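Local coordinates for NADP-dependent alcohol dehydrogenase (Entamoeba histolytica, PDB 2OUI), which probably catalyses the NADP-dependent, reversible interconversion of alcohols with aldehydes or ketones, as a zinc-containing tetrameric dehydrogenase, at residues T87-E92 with H125-D130. The protein carries 1 engineered substitution. Numbering follows the deposited sequence.
Sequences TPDWGE and HVNEAD
The carboxylate of Glu128 reaches across to the beta turn of Asp89 to Glu92 and accepts a nearly straight hydrogen bond from the backbone N-H of Trp90, with N to OE1 at 2.9 Å. OE1 is met on its syn side, 20° out of the carboxylate plane. Glutamate suits the place because its chain, extended beyond CG, is long enough to carry the acid to the turn. The same OE1 lies at the edge of the Trp90 indole, 3.3 Å from CD1, where the ring's polarised C-H is electrostatically suited to an oxygen; ring and carboxylate planes stand 52° apart. Pro88 CB packs over one indole face, 3.7 Å above it and toward the rim.

OE2 takes a hydrogen bond from each of two waters, one of which accepts the N-H of Gly91. The other, 2.6 Å from Asp89 OD1, also donates to that oxygen and accepts from Asn127 ND2, so it stands between two acids whose OD1 and OE2 are 4.5 Å apart and probably eases their repulsion. Lys111, salt-bridged to Asp89 OD2, should help too.

Asn127 is turned so that CG sits between its backbone N and carbonyl carbon (chi1 56°), which directs the amide at Thr87. Its ND2 donates to Thr87 O at 3.1 Å; the acceptor lies in the amide plane, while the donor stands well above the carbonyl plane. An amide suits the place because its NH2 group can serve both this carbonyl and the water shared by the two acids.

Within the GroES-like domain, the contact ties the loop between strand 80-83 and helix 93-96 to the link from strand 124-126 into helix 129-132, where Glu128 is the N-cap residue. Asn132 of that helix binds Trp90 NE1, and strand 27-34 pairs with strand 124-126 and packs against Val126.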
# COMPACT_ATOMS: atom_id res chain seq x y z
N THR A 87 5.49 -22.02 10.28
CA THR A 87 6.09 -21.71 11.59
C THR A 87 7.43 -21.00 11.31
O THR A 87 8.49 -21.63 11.30
CB THR A 87 6.36 -23.00 12.44
OG1 THR A 87 7.12 -23.92 11.65
CG2 THR A 87 5.06 -23.68 12.88
N PRO A 88 7.38 -19.69 11.05
CA PRO A 88 8.59 -18.97 10.62
C PRO A 88 9.74 -18.89 11.64
O PRO A 88 9.55 -19.09 12.86
CB PRO A 88 8.06 -17.53 10.36
CG PRO A 88 6.58 -17.70 10.12
CD PRO A 88 6.21 -18.80 11.12
N ASP A 89 10.92 -18.61 11.12
CA ASP A 89 12.07 -18.20 11.94
C ASP A 89 11.99 -16.68 11.90
O ASP A 89 12.36 -16.06 10.89
CB ASP A 89 13.38 -18.66 11.29
CG ASP A 89 13.34 -20.15 10.84
OD1 ASP A 89 13.41 -21.05 11.71
OD2 ASP A 89 13.26 -20.40 9.62
N TRP A 90 11.45 -16.10 12.96
CA TRP A 90 11.03 -14.68 12.92
C TRP A 90 12.15 -13.63 12.78
O TRP A 90 11.88 -12.47 12.44
CB TRP A 90 10.08 -14.39 14.10
CG TRP A 90 8.74 -15.04 13.89
CD1 TRP A 90 8.34 -16.28 14.34
CD2 TRP A 90 7.67 -14.52 13.12
NE1 TRP A 90 7.05 -16.54 13.90
CE2 TRP A 90 6.62 -15.47 13.15
CE3 TRP A 90 7.47 -13.32 12.41
CZ2 TRP A 90 5.40 -15.27 12.49
CZ3 TRP A 90 6.26 -13.11 11.75
CH2 TRP A 90 5.25 -14.08 11.78
N GLY A 91 13.39 -14.00 13.08
CA GLY A 91 14.53 -13.07 12.96
C GLY A 91 15.32 -13.20 11.67
O GLY A 91 16.30 -12.50 11.48
N GLU A 92 14.94 -14.13 10.79
CA GLU A 92 15.67 -14.30 9.52
C GLU A 92 15.42 -13.13 8.58
O GLU A 92 14.45 -12.37 8.79
CB GLU A 92 15.31 -15.63 8.84
CG GLU A 92 15.83 -16.89 9.55
CD GLU A 92 17.35 -17.01 9.66
OE1 GLU A 92 18.09 -16.49 8.81
OE2 GLU A 92 17.80 -17.66 10.62
N HIS A 125 7.69 -31.31 16.71
CA HIS A 125 8.53 -30.26 17.20
C HIS A 125 8.09 -28.94 16.57
O HIS A 125 7.87 -28.84 15.35
CB HIS A 125 9.99 -30.57 16.83
CG HIS A 125 10.96 -29.48 17.19
ND1 HIS A 125 11.12 -28.34 16.42
CD2 HIS A 125 11.84 -29.38 18.21
CE1 HIS A 125 12.05 -27.57 16.98
NE2 HIS A 125 12.50 -28.18 18.06
N VAL A 126 8.00 -27.90 17.41
CA VAL A 126 7.68 -26.56 16.94
C VAL A 126 8.83 -25.60 17.29
O VAL A 126 9.18 -25.45 18.46
CB VAL A 126 6.37 -26.03 17.57
CG1 VAL A 126 6.03 -24.62 17.02
CG2 VAL A 126 5.23 -27.01 17.33
N ASN A 127 9.42 -24.96 16.27
CA ASN A 127 10.47 -23.95 16.52
C ASN A 127 9.86 -22.63 16.97
O ASN A 127 8.75 -22.30 16.57
CB ASN A 127 11.26 -23.68 15.22
CG ASN A 127 10.36 -23.25 14.09
OD1 ASN A 127 9.50 -24.02 13.63
ND2 ASN A 127 10.52 -22.01 13.65
N GLU A 128 10.59 -21.85 17.78
CA GLU A 128 10.08 -20.54 18.24
C GLU A 128 8.63 -20.62 18.75
O GLU A 128 7.74 -19.92 18.28
CB GLU A 128 10.29 -19.47 17.15
CG GLU A 128 11.79 -19.17 16.99
CD GLU A 128 12.09 -18.20 15.87
OE1 GLU A 128 11.26 -17.28 15.64
OE2 GLU A 128 13.16 -18.35 15.25
N ALA A 129 8.42 -21.49 19.73
CA ALA A 129 7.06 -21.85 20.14
C ALA A 129 6.20 -20.67 20.67
O ALA A 129 5.00 -20.63 20.42
CB ALA A 129 7.10 -22.98 21.18
N ASP A 130 6.79 -19.74 21.41
CA ASP A 130 6.03 -18.59 21.89
C ASP A 130 5.49 -17.80 20.72
O ASP A 130 4.38 -17.28 20.78
CB ASP A 130 6.91 -17.65 22.74
CG ASP A 130 7.01 -18.09 24.19
OD1 ASP A 130 6.22 -18.96 24.61
OD2 ASP A 130 7.89 -17.56 24.92
O HOH W 1 13.35 -20.89 14.35
O HOH W 2 14.49 -16.44 13.90